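Local coordinates for protein orotidine 5'-phosphate decarboxylase (Lactobacillus acidophilus, PDB 3TFX) that probably catalyses the decarboxylation of orotidine 5'-monophosphate to UMP, the last step of de novo UMP synthesis, at residues M38-F41 against Y42-I46; K21-S24 against K25-D28; K151-H155 against S156-G160; I213-G216 against R217-T220; V161-P165 against L166-K170. All blocks are in the same frame, centred on the assembly; numbering follows the deposited sequence.

Contact 1: residues M38-F41 against Y42-I46; sequences MELF and YNAGI
Met38 and Tyr42, one helical turn apart, lay their side chains alongside each other and point them the same way. CG of Met38, present as selenomethionine, rides over one face of the Tyr42 ring, off-centre toward its rim and 3.6 Å from CE2, a CH-pi contact. The SE atom stands 5.1 Å from the centroid of the Tyr42 ring and views it obliquely, a Met-aromatic contact. With CG anti to the carbonyl carbon (chi1 -69°), Tyr42 swings its ring back over the preceding turn. At the edge of this ring comes Phe41, whose CD2 is 3.8 Å from Tyr42 CD1. Phe41 holds CG anti to its backbone N (chi1 -172°), running obliquely to Tyr42, and its CZ meets Ile46 CG2 at 3.7 Å. Residues 38-44 form the helix after the second strand of the TIM barrel, and Ile46 opens the next: Phe41 touches Leu61 and Leu63 of strand 58-65, while Tyr42 OH bonds to Tyr42 OH of the second subunit. A leucine in place of Tyr42 would probably leave Met38 CG without a ring face and the interface without its hydroxyl pair. Asn43, offering both donor and acceptor, gives ND2 to Glu39 O at 2.8 Å, almost head-on to the carbonyl (168°), and OD1 to Lys81 NZ of the second subunit. Gly45 leaves the helix with positive phi, easily adopted without a side chain, and donates its N to Phe41 O.

Contact 2: residues K21-S24 against K25-D28; sequences KILS and KLGD
Lys25 holds CG anti to its carbonyl carbon (chi1 -63°) and runs on extended, which carries the chain back beside Lys21 and sets its CG 3.6 Å from Lys21 O. The same choice at Leu26 (chi1 -67°) folds that side chain back over the preceding turn, with CG against Ile22 O at 3.3 Å. The two lysines lie side by side and point the same way, yet their like-charged NZ atoms stay 5.6 Å apart; both residues are exposed, where long charged chains are at home. Lys21 O has a further partner, for Ser24 OG folds back over the helix and donates to it at 2.7 Å. These residues close helix 16-24, the first outer helix of the TIM barrel, before the chain turns toward strand 33-36. The last turn tightens from the four-residue to the three-residue spacing: Lys25 N bonds to Ile22 O at 3.0 Å and Leu26 N to Leu23 O at 3.1 Å, both donors standing well above the carbonyl planes rather than on a lone pair. On the buried side the side chains of Leu26 and Leu23 run obliquely to each other, CD1 to CD1 at 4.2 Å; both touch Val34 of strand 33-36, and Leu26 also packs on Ile219 of helix 217-220. An alanine in place of Leu26 would probably open a gap beside Leu23 and deprive Val34 and Ile219 of an apolar neighbour. Gly27 then leaves the helix with positive phi, at angles where any CB would press on the carbonyl oxygen before it; a water joins its O to Leu23 O.

Contact 3: residues K151-H155 against S156-G160; sequences KMAKH and SGADG
Ser156 folds back on Met152 and Ala153 where helix 142-155 of the TIM barrel gives way to the short turn leading into strand 160-162. The inner side of this turn is tight. Ser156 OG, anti to its own carbonyl carbon (chi1 -54°), reaches back one turn and donates to Met152 O at 2.6 Å; serine's short side chain keeps the hydroxyl close to the backbone, within bonding distance of that carbonyl. The same hydroxyl also bonds to Ser95 OG, which ties the turn to helix 95-108. Next along, Ala153 O is held twice: Ser156 N comes to it at 3.0 Å from high above one face of the carbonyl plane, and Ala158 N, also at 3.0 Å, comes from the opposite face, tilted 34°. Two donors on one oxygen fix the path of the chain as it leaves the helix. Between them Gly157 turns with positive phi, at angles where a CB would collide with the carbonyl oxygen of Ser156.

The outer side is looser. The exposed His155 touches the turn by little more than CB, against Ser156 N, and its ring leads off from it. Lys154 likewise points away, its NZ bonding to Asp178 O. Alanine suits the inner side because its single methyl lets the two segments close up, with Ala120 and Ile98 packed around them: Ala158 CB rests 3.3 Å from Ala153 O and 3.8 Å from Ala153 CB.

Contact 4: residues I213-G216 against R217-T220; sequences IVVG and RPIT
The junction between the eighth strand of the TIM barrel and the short helix 217-220 is made by Gly216, the N-cap of that helix, whose carbonyl meets Ile219 and Thr220; Gly216 and Arg217 are predicted to bind the substrate. Ile219 N reaches Gly216 O at 2.8 Å and Thr220 N reaches it at 3.1 Å, the latter N-H nearly straight (168°). The two donors arrive from opposite faces of the carbonyl plane, so one oxygen takes up two N-H groups of the first turn. Pro218, just before them in the chain, has no N-H to satisfy, and its ring holds phi near the helical value. Its CD packs 3.3 Å from Gly216 C.

The last strand residue supplies the apolar side of the junction. Val215 places CG1 anti to its backbone N (chi1 -176°), and that methyl meets Pro218 CB at 3.7 Å. Ile219 crosses Val215 at about a right angle, bringing CD1 to 3.7 Å from Val215 CB. Both branched side chains are buried; Ile219 goes on to pack against Val9 of strand 7-10 and against Tyr229 and Ile232 of helix 225-236, so that it lies between the barrel and the outer helix. Arg217, by contrast, extends its chain from CG to NE away from the strand and into an exposed position. A glycine followed by arginine at the carboxyl end of the last strand, leading straight into a short helix, is consistent with the phosphate-binding site of OMP decarboxylases, at the place where many TIM barrels bind phosphate.

Contact 5: residues V161-P165 against L166-K170; sequences VICSP and LEVKK
The backbone N of Glu167 gives its one hydrogen to two oxygens of Ser164, the carbonyl O at 2.9 Å and the hydroxyl OG at 3.3 Å. The carboxylate of Glu167 bonds in the reverse direction: OE1 accepts from Ser164 N at 2.9 Å along a nearly straight N-H (171°), the donor standing above the carboxylate plane. Side chain of serine to backbone of glutamate, and side chain of glutamate to backbone of serine, make a capping box at the entry to helix 168-175. Serine and glutamate suit these places because one has a short acceptor and the other a reach just long enough to come back over the turn. Glu167 CG is anti to the carbonyl carbon (chi1 -75°) and the chain beyond it is extended, which takes OE1 past Ser164 OG and to within 3.4 Å of Cys163 CB. Pro165, next after the serine, has no N-H to satisfy; its O accepts a weak bond from Val168 N at 3.4 Å. Apolar contact closes the buried side, where Val168 CG2 meets Cys163 SG at 3.8 Å. The whole turn joins strand 160-162 to helix 168-175 in a beta-alpha-beta unit of the barrel: Glu167 lies against Val146 of helix 142-155, whereas Pro165 and Val168 both touch Thr183 of strand 180-183.

Along the barrel the five contacts follow in series, and two pairs are joined directly. Contact 2 packs on contact 4: Leu26 CD2 lies 3.9 Å from Ile219 CG2, so the turn after the first helix backs onto the short helix after the last strand as the barrel closes. Contact 3 runs on into contact 5 through strand 160-162, their centres about 14 Å apart. Contacts 4 and 5 reach the same sheet, their nearest atoms about 6 Å apart. Contact 4 holds predicted substrate-binding residues; the side chain of Ser164 in contact 5 is about 6 Å from that of Thr125, another predicted one. In contact 1 the side chain of Phe41 is about 3 Å from that of Leu63, predicted to bind substrate.

Contact 1: residues M38-F41 against Y42-I46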
loop_
_atom_site.group_PDB
_atom_site.type_symbol
_atom_site.label_atom_id
_atom_site.label_comp_id
_atom_site.label_asym_id
_atom_site.label_seq_id
_atom_site.Cartn_x
_atom_site.Cartn_y
_atom_site.Cartn_z
HETATM N N MSE A 38 0.307 -6.949 -4.440
HETATM C CA MSE A 38 -0.254 -6.030 -5.434
HETATM C C MSE A 38 -0.424 -6.645 -6.816
HETATM O O MSE A 38 -1.431 -6.413 -7.464
HETATM C CB MSE A 38 0.667 -4.827 -5.606
HETATM C CG MSE A 38 0.496 -3.775 -4.587
HETATM SE SE MSE A 38 1.881 -2.467 -4.924
HETATM C CE MSE A 38 1.981 -1.787 -3.091
ATOM N N GLU A 39 0.591 -7.379 -7.265
ATOM C CA GLU A 39 0.606 -7.984 -8.589
ATOM C C GLU A 39 -0.690 -8.748 -8.886
ATOM O O GLU A 39 -1.340 -8.494 -9.911
ATOM C CB GLU A 39 1.854 -8.867 -8.785
ATOM C CG GLU A 39 1.808 -9.722 -10.084
ATOM C CD GLU A 39 3.170 -10.247 -10.535
ATOM O OE1 GLU A 39 4.111 -10.312 -9.710
ATOM O OE2 GLU A 39 3.296 -10.589 -11.729
ATOM N N LEU A 40 -1.079 -9.654 -7.991
ATOM C CA LEU A 40 -2.320 -10.392 -8.175
ATOM C C LEU A 40 -3.577 -9.608 -7.785
ATOM O O LEU A 40 -4.517 -9.497 -8.583
ATOM C CB LEU A 40 -2.300 -11.748 -7.447
ATOM C CG LEU A 40 -3.613 -12.530 -7.613
ATOM C CD1 LEU A 40 -3.875 -12.918 -9.088
ATOM C CD2 LEU A 40 -3.665 -13.757 -6.767
ATOM N N PHE A 41 -3.608 -9.092 -6.558
ATOM C CA PHE A 41 -4.799 -8.424 -6.033
ATOM C C PHE A 41 -5.306 -7.254 -6.890
ATOM O O PHE A 41 -6.516 -7.126 -7.102
ATOM C CB PHE A 41 -4.589 -8.008 -4.567
ATOM C CG PHE A 41 -5.838 -7.482 -3.886
ATOM C CD1 PHE A 41 -6.929 -8.305 -3.677
ATOM C CD2 PHE A 41 -5.901 -6.165 -3.444
ATOM C CE1 PHE A 41 -8.070 -7.826 -3.055
ATOM C CE2 PHE A 41 -7.043 -5.676 -2.823
ATOM C CZ PHE A 41 -8.122 -6.505 -2.621
ATOM N N TYR A 42 -4.399 -6.427 -7.408
ATOM C CA TYR A 42 -4.802 -5.279 -8.241
ATOM C C TYR A 42 -5.266 -5.674 -9.659
ATOM O O TYR A 42 -5.886 -4.854 -10.359
ATOM C CB TYR A 42 -3.695 -4.208 -8.306
ATOM C CG TYR A 42 -3.433 -3.448 -7.003
ATOM C CD1 TYR A 42 -4.103 -3.779 -5.818
ATOM C CD2 TYR A 42 -2.487 -2.405 -6.959
ATOM C CE1 TYR A 42 -3.860 -3.069 -4.621
ATOM C CE2 TYR A 42 -2.233 -1.692 -5.774
ATOM C CZ TYR A 42 -2.914 -2.043 -4.607
ATOM O OH TYR A 42 -2.679 -1.346 -3.446
ATOM N N ASN A 43 -4.947 -6.906 -10.082
ATOM C CA ASN A 43 -5.540 -7.499 -11.289
ATOM C C ASN A 43 -6.841 -8.271 -11.021
ATOM O O ASN A 43 -7.810 -8.124 -11.758
ATOM C CB ASN A 43 -4.549 -8.431 -11.999
ATOM C CG ASN A 43 -3.532 -7.680 -12.828
ATOM O OD1 ASN A 43 -3.870 -7.026 -13.825
ATOM N ND2 ASN A 43 -2.272 -7.761 -12.415
ATOM N N ALA A 44 -6.861 -9.096 -9.978
ATOM C CA ALA A 44 -7.998 -10.000 -9.755
ATOM C C ALA A 44 -9.105 -9.445 -8.833
ATOM O O ALA A 44 -10.294 -9.688 -9.066
ATOM C CB ALA A 44 -7.510 -11.358 -9.257
ATOM N N GLY A 45 -8.701 -8.741 -7.772
ATOM C CA GLY A 45 -9.639 -8.082 -6.858
ATOM C C GLY A 45 -10.180 -8.955 -5.742
ATOM O O GLY A 45 -9.686 -10.068 -5.499
ATOM N N ILE A 46 -11.234 -8.460 -5.090
ATOM C CA ILE A 46 -11.722 -9.049 -3.841
ATOM C C ILE A 46 -12.476 -10.368 -3.989
ATOM O O ILE A 46 -12.370 -11.238 -3.109
ATOM C CB ILE A 46 -12.508 -8.016 -2.947
ATOM C CG1 ILE A 46 -13.987 -7.887 -3.341
ATOM C CG2 ILE A 46 -11.818 -6.643 -2.954
ATOM C CD1 ILE A 46 -14.231 -7.263 -4.675
#

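Contact 2: residues K21-S24 against K25-D28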
loop_
_atom_site.group_PDB
_atom_site.type_symbol
_atom_site.label_atom_id
_atom_site.label_comp_id
_atom_site.label_asym_id
_atom_site.label_seq_id
_atom_site.Cartn_x
_atom_site.Cartn_y
_atom_site.Cartn_z
ATOM N N LYS A 21 -3.886 -22.874 -11.479
ATOM C CA LYS A 21 -2.976 -23.950 -11.841
ATOM C C LYS A 21 -1.920 -24.273 -10.764
ATOM O O LYS A 21 -1.734 -25.448 -10.414
ATOM C CB LYS A 21 -2.324 -23.680 -13.201
ATOM C CG LYS A 21 -1.284 -24.740 -13.607
ATOM C CD LYS A 21 -1.558 -25.318 -14.994
ATOM C CE LYS A 21 -0.760 -24.593 -16.072
ATOM N NZ LYS A 21 -0.722 -25.393 -17.342
ATOM N N ILE A 22 -1.227 -23.264 -10.236
ATOM C CA ILE A 22 -0.280 -23.535 -9.142
ATOM C C ILE A 22 -0.985 -24.088 -7.911
ATOM O O ILE A 22 -0.495 -25.028 -7.296
ATOM C CB ILE A 22 0.687 -22.337 -8.790
ATOM C CG1 ILE A 22 1.730 -22.774 -7.767
ATOM C CG2 ILE A 22 -0.063 -21.093 -8.284
ATOM C CD1 ILE A 22 2.653 -23.882 -8.264
ATOM N N LEU A 23 -2.148 -23.528 -7.580
ATOM C CA LEU A 23 -2.940 -23.975 -6.433
ATOM C C LEU A 23 -3.357 -25.439 -6.534
ATOM O O LEU A 23 -3.316 -26.172 -5.537
ATOM C CB LEU A 23 -4.171 -23.087 -6.252
ATOM C CG LEU A 23 -4.196 -21.960 -5.210
ATOM C CD1 LEU A 23 -2.864 -21.291 -5.042
ATOM C CD2 LEU A 23 -5.250 -20.942 -5.570
ATOM N N SER A 24 -3.749 -25.871 -7.733
ATOM C CA SER A 24 -4.117 -27.273 -7.964
ATOM C C SER A 24 -2.973 -28.250 -7.653
ATOM O O SER A 24 -3.198 -29.450 -7.466
ATOM C CB SER A 24 -4.588 -27.468 -9.399
ATOM O OG SER A 24 -3.479 -27.493 -10.283
ATOM N N LYS A 25 -1.754 -27.729 -7.577
ATOM C CA LYS A 25 -0.585 -28.558 -7.313
ATOM C C LYS A 25 -0.047 -28.460 -5.888
ATOM O O LYS A 25 0.996 -29.030 -5.605
ATOM C CB LYS A 25 0.538 -28.189 -8.282
ATOM C CG LYS A 25 0.208 -28.450 -9.742
ATOM C CD LYS A 25 1.358 -27.975 -10.608
ATOM C CE LYS A 25 0.985 -27.954 -12.066
ATOM N NZ LYS A 25 1.978 -27.137 -12.813
ATOM N N LEU A 26 -0.732 -27.733 -5.002
ATOM C CA LEU A 26 -0.182 -27.469 -3.670
ATOM C C LEU A 26 -0.774 -28.373 -2.608
ATOM O O LEU A 26 -0.227 -28.512 -1.502
ATOM C CB LEU A 26 -0.322 -25.986 -3.279
ATOM C CG LEU A 26 0.508 -24.991 -4.102
ATOM C CD1 LEU A 26 0.320 -23.562 -3.587
ATOM C CD2 LEU A 26 1.980 -25.365 -4.104
ATOM N N GLY A 27 -1.891 -28.990 -2.950
ATOM C CA GLY A 27 -2.533 -29.944 -2.057
ATOM C C GLY A 27 -3.945 -29.552 -1.722
ATOM O O GLY A 27 -4.572 -28.777 -2.440
ATOM N N ASP A 28 -4.440 -30.092 -0.614
ATOM C CA ASP A 28 -5.789 -29.805 -0.149
ATOM C C ASP A 28 -5.798 -28.371 0.368
ATOM O O ASP A 28 -4.857 -27.972 1.064
ATOM C CB ASP A 28 -6.187 -30.777 0.961
ATOM C CG ASP A 28 -6.342 -32.220 0.474
ATOM O OD1 ASP A 28 -6.799 -32.445 -0.672
ATOM O OD2 ASP A 28 -6.040 -33.144 1.265
HETATM O O HOH W 1 -4.700 -26.543 -3.512
#

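Contact 3: residues K151-H155 against S156-G160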
loop_
_atom_site.group_PDB
_atom_site.type_symbol
_atom_site.label_atom_id
_atom_site.label_comp_id
_atom_site.label_asym_id
_atom_site.label_seq_id
_atom_site.Cartn_x
_atom_site.Cartn_y
_atom_site.Cartn_z
ATOM N N LYS A 151 9.733 -2.416 17.576
ATOM C CA LYS A 151 9.270 -2.185 18.950
ATOM C C LYS A 151 7.993 -1.345 18.972
ATOM O O LYS A 151 7.014 -1.698 19.643
ATOM C CB LYS A 151 10.352 -1.509 19.793
ATOM C CG LYS A 151 11.467 -2.429 20.263
ATOM C CD LYS A 151 12.539 -1.693 21.053
ATOM C CE LYS A 151 12.028 -1.201 22.410
ATOM N NZ LYS A 151 11.695 -2.322 23.356
HETATM N N MSE A 152 8.005 -0.254 18.209
HETATM C CA MSE A 152 6.847 0.620 18.093
HETATM C C MSE A 152 5.623 -0.110 17.560
HETATM O O MSE A 152 4.515 0.109 18.055
HETATM C CB MSE A 152 7.154 1.840 17.218
HETATM C CG MSE A 152 6.025 2.882 17.212
HETATM SE SE MSE A 152 6.207 4.186 15.769
HETATM C CE MSE A 152 5.969 2.987 14.247
ATOM N N ALA A 153 5.822 -0.965 16.559
ATOM C CA ALA A 153 4.734 -1.775 16.012
ATOM C C ALA A 153 4.121 -2.672 17.081
ATOM O O ALA A 153 2.894 -2.726 17.219
ATOM C CB ALA A 153 5.228 -2.620 14.825
ATOM N N LYS A 154 4.975 -3.380 17.824
ATOM C CA LYS A 154 4.529 -4.175 18.982
ATOM C C LYS A 154 3.709 -3.329 19.965
ATOM O O LYS A 154 2.634 -3.736 20.369
ATOM C CB LYS A 154 5.716 -4.850 19.692
ATOM C CG LYS A 154 5.456 -5.393 21.109
ATOM C CD LYS A 154 4.569 -6.621 21.110
ATOM C CE LYS A 154 4.404 -7.230 22.499
ATOM N NZ LYS A 154 3.450 -8.391 22.451
ATOM N N HIS A 155 4.207 -2.145 20.325
ATOM C CA HIS A 155 3.466 -1.274 21.254
ATOM C C HIS A 155 2.243 -0.605 20.645
ATOM O O HIS A 155 1.484 0.043 21.356
ATOM C CB HIS A 155 4.380 -0.226 21.890
ATOM C CG HIS A 155 5.479 -0.816 22.711
ATOM N ND1 HIS A 155 5.274 -1.869 23.578
ATOM C CD2 HIS A 155 6.794 -0.506 22.798
ATOM C CE1 HIS A 155 6.419 -2.195 24.150
ATOM N NE2 HIS A 155 7.355 -1.375 23.704
ATOM N N SER A 156 2.031 -0.795 19.345
ATOM C CA SER A 156 0.913 -0.168 18.654
ATOM C C SER A 156 -0.155 -1.126 18.121
ATOM O O SER A 156 -0.929 -0.751 17.242
ATOM C CB SER A 156 1.429 0.705 17.513
ATOM O OG SER A 156 2.377 1.635 17.994
ATOM N N GLY A 157 -0.191 -2.354 18.625
ATOM C CA GLY A 157 -1.193 -3.329 18.178
ATOM C C GLY A 157 -0.833 -4.270 17.033
ATOM O O GLY A 157 -1.652 -5.094 16.632
ATOM N N ALA A 158 0.374 -4.166 16.492
ATOM C CA ALA A 158 0.797 -5.143 15.473
ATOM C C ALA A 158 1.010 -6.507 16.123
ATOM O O ALA A 158 1.477 -6.598 17.247
ATOM C CB ALA A 158 2.054 -4.692 14.765
ATOM N N ASP A 159 0.666 -7.569 15.410
ATOM C CA ASP A 159 0.875 -8.918 15.919
ATOM C C ASP A 159 2.249 -9.484 15.578
ATOM O O ASP A 159 2.673 -10.495 16.141
ATOM C CB ASP A 159 -0.214 -9.834 15.393
ATOM C CG ASP A 159 -1.587 -9.363 15.784
ATOM O OD1 ASP A 159 -1.873 -9.315 17.000
ATOM O OD2 ASP A 159 -2.377 -9.040 14.877
ATOM N N GLY A 160 2.940 -8.829 14.652
ATOM C CA GLY A 160 4.244 -9.309 14.219
ATOM C C GLY A 160 4.922 -8.357 13.264
ATOM O O GLY A 160 4.407 -7.266 13.002
#

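Contact 4: residues I213-G216 against R217-T220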
loop_
_atom_site.group_PDB
_atom_site.type_symbol
_atom_site.label_atom_id
_atom_site.label_comp_id
_atom_site.label_asym_id
_atom_site.label_seq_id
_atom_site.Cartn_x
_atom_site.Cartn_y
_atom_site.Cartn_z
ATOM N N ILE A 213 7.664 -18.928 7.754
ATOM C CA ILE A 213 8.532 -18.629 6.606
ATOM C C ILE A 213 7.708 -18.456 5.361
ATOM O O ILE A 213 6.680 -19.116 5.204
ATOM C CB ILE A 213 9.620 -19.728 6.361
ATOM C CG1 ILE A 213 8.969 -21.100 6.090
ATOM C CG2 ILE A 213 10.589 -19.754 7.535
ATOM C CD1 ILE A 213 9.936 -22.256 5.831
ATOM N N VAL A 214 8.152 -17.571 4.477
ATOM C CA VAL A 214 7.588 -17.543 3.134
ATOM C C VAL A 214 8.556 -18.058 2.050
ATOM O O VAL A 214 9.735 -17.681 1.998
ATOM C CB VAL A 214 6.760 -16.226 2.798
ATOM C CG1 VAL A 214 6.932 -15.123 3.855
ATOM C CG2 VAL A 214 6.969 -15.732 1.364
ATOM N N VAL A 215 8.063 -18.981 1.241
ATOM C CA VAL A 215 8.881 -19.663 0.241
ATOM C C VAL A 215 8.215 -19.431 -1.108
ATOM O O VAL A 215 6.989 -19.523 -1.214
ATOM C CB VAL A 215 9.021 -21.198 0.549
ATOM C CG1 VAL A 215 9.955 -21.889 -0.455
ATOM C CG2 VAL A 215 9.536 -21.424 1.979
ATOM N N GLY A 216 9.026 -19.090 -2.112
ATOM C CA GLY A 216 8.562 -18.867 -3.485
ATOM C C GLY A 216 8.965 -19.974 -4.450
ATOM O O GLY A 216 8.499 -21.114 -4.329
ATOM N N ARG A 217 9.853 -19.642 -5.385
ATOM C CA ARG A 217 10.258 -20.557 -6.485
ATOM C C ARG A 217 10.676 -21.968 -6.069
ATOM O O ARG A 217 10.373 -22.919 -6.791
ATOM C CB ARG A 217 11.347 -19.918 -7.364
ATOM C CG ARG A 217 10.906 -18.595 -7.961
ATOM C CD ARG A 217 11.958 -17.914 -8.819
ATOM N NE ARG A 217 11.416 -16.646 -9.311
ATOM C CZ ARG A 217 12.085 -15.735 -10.014
ATOM N NH1 ARG A 217 13.356 -15.927 -10.352
ATOM N NH2 ARG A 217 11.465 -14.624 -10.389
ATOM N N PRO A 218 11.362 -22.119 -4.913
ATOM C CA PRO A 218 11.677 -23.476 -4.453
ATOM C C PRO A 218 10.460 -24.390 -4.431
ATOM O O PRO A 218 10.605 -25.593 -4.587
ATOM C CB PRO A 218 12.211 -23.251 -3.037
ATOM C CG PRO A 218 12.862 -21.911 -3.104
ATOM C CD PRO A 218 12.084 -21.098 -4.121
ATOM N N ILE A 219 9.277 -23.816 -4.267
ATOM C CA ILE A 219 8.048 -24.586 -4.293
ATOM C C ILE A 219 7.282 -24.443 -5.610
ATOM O O ILE A 219 6.934 -25.442 -6.229
ATOM C CB ILE A 219 7.102 -24.232 -3.118
ATOM C CG1 ILE A 219 7.719 -24.619 -1.762
ATOM C CG2 ILE A 219 5.751 -24.924 -3.305
ATOM C CD1 ILE A 219 6.963 -24.023 -0.520
ATOM N N THR A 220 7.042 -23.206 -6.044
ATOM C CA THR A 220 6.140 -22.948 -7.155
ATOM C C THR A 220 6.721 -23.391 -8.494
ATOM O O THR A 220 5.986 -23.565 -9.444
ATOM C CB THR A 220 5.775 -21.450 -7.255
ATOM O OG1 THR A 220 6.970 -20.684 -7.438
ATOM C CG2 THR A 220 5.059 -20.984 -5.992
#

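Contact 5: residues V161-P165 against L166-K170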
loop_
_atom_site.group_PDB
_atom_site.type_symbol
_atom_site.label_atom_id
_atom_site.label_comp_id
_atom_site.label_asym_id
_atom_site.label_seq_id
_atom_site.Cartn_x
_atom_site.Cartn_y
_atom_site.Cartn_z
ATOM N N VAL A 161 6.108 -8.757 12.792
ATOM C CA VAL A 161 6.850 -8.007 11.785
ATOM C C VAL A 161 7.354 -8.924 10.656
ATOM O O VAL A 161 7.543 -10.121 10.845
ATOM C CB VAL A 161 8.091 -7.307 12.375
ATOM C CG1 VAL A 161 7.696 -6.083 13.158
ATOM C CG2 VAL A 161 8.934 -8.303 13.211
ATOM N N ILE A 162 7.593 -8.334 9.493
ATOM C CA ILE A 162 8.348 -8.988 8.445
ATOM C C ILE A 162 9.803 -8.625 8.685
ATOM O O ILE A 162 10.139 -7.448 8.725
ATOM C CB ILE A 162 7.938 -8.465 7.045
ATOM C CG1 ILE A 162 6.404 -8.458 6.866
ATOM C CG2 ILE A 162 8.749 -9.189 5.922
ATOM C CD1 ILE A 162 5.700 -9.803 7.002
ATOM N N CYS A 163 10.665 -9.631 8.840
ATOM C CA CYS A 163 12.091 -9.406 9.014
ATOM C C CYS A 163 12.865 -10.498 8.299
ATOM O O CYS A 163 12.291 -11.487 7.881
ATOM C CB CYS A 163 12.466 -9.378 10.504
ATOM S SG CYS A 163 12.088 -10.917 11.413
ATOM N N SER A 164 14.170 -10.309 8.153
ATOM C CA SER A 164 15.021 -11.333 7.573
ATOM C C SER A 164 15.308 -12.385 8.648
ATOM O O SER A 164 15.302 -12.065 9.838
ATOM C CB SER A 164 16.339 -10.726 7.104
ATOM O OG SER A 164 17.316 -10.942 8.095
ATOM N N PRO A 165 15.552 -13.641 8.238
ATOM C CA PRO A 165 15.910 -14.696 9.185
ATOM C C PRO A 165 16.994 -14.278 10.194
ATOM O O PRO A 165 16.892 -14.605 11.380
ATOM C CB PRO A 165 16.420 -15.831 8.281
ATOM C CG PRO A 165 16.277 -15.332 6.840
ATOM C CD PRO A 165 15.347 -14.175 6.880
ATOM N N LEU A 166 17.998 -13.543 9.727
ATOM C CA LEU A 166 19.118 -13.114 10.564
ATOM C C LEU A 166 18.754 -12.060 11.601
ATOM O O LEU A 166 19.443 -11.925 12.617
ATOM C CB LEU A 166 20.247 -12.563 9.694
ATOM C CG LEU A 166 21.233 -13.519 9.009
ATOM C CD1 LEU A 166 21.950 -12.796 7.885
ATOM C CD2 LEU A 166 22.245 -14.062 10.011
ATOM N N GLU A 167 17.687 -11.307 11.340
ATOM C CA GLU A 167 17.255 -10.236 12.231
ATOM C C GLU A 167 16.469 -10.751 13.439
ATOM O O GLU A 167 16.326 -10.039 14.426
ATOM C CB GLU A 167 16.412 -9.200 11.468
ATOM C CG GLU A 167 17.222 -8.281 10.557
ATOM C CD GLU A 167 16.358 -7.447 9.597
ATOM O OE1 GLU A 167 15.215 -7.842 9.283
ATOM O OE2 GLU A 167 16.841 -6.396 9.133
ATOM N N VAL A 168 15.958 -11.980 13.355
ATOM C CA VAL A 168 15.020 -12.471 14.367
ATOM C C VAL A 168 15.589 -12.328 15.779
ATOM O O VAL A 168 14.892 -11.833 16.662
ATOM C CB VAL A 168 14.519 -13.921 14.096
ATOM C CG1 VAL A 168 13.515 -14.375 15.178
ATOM C CG2 VAL A 168 13.880 -14.018 12.726
ATOM N N LYS A 169 16.863 -12.696 15.962
ATOM C CA LYS A 169 17.460 -12.739 17.299
ATOM C C LYS A 169 17.449 -11.381 17.998
ATOM O O LYS A 169 17.013 -11.292 19.137
ATOM C CB LYS A 169 18.863 -13.382 17.303
ATOM C CG LYS A 169 18.929 -14.745 16.572
ATOM C CD LYS A 169 19.661 -15.830 17.380
ATOM C CE LYS A 169 19.850 -17.083 16.544
ATOM N NZ LYS A 169 19.668 -18.326 17.343
ATOM N N LYS A 170 17.913 -10.332 17.323
ATOM C CA LYS A 170 17.861 -8.974 17.897
ATOM C C LYS A 170 16.424 -8.530 18.176
ATOM O O LYS A 170 16.143 -7.990 19.240
ATOM C CB LYS A 170 18.530 -7.930 16.994
ATOM C CG LYS A 170 20.033 -8.068 16.826
ATOM C CD LYS A 170 20.550 -7.175 15.671
ATOM C CE LYS A 170 19.959 -7.572 14.287
ATOM N NZ LYS A 170 20.414 -6.688 13.171
#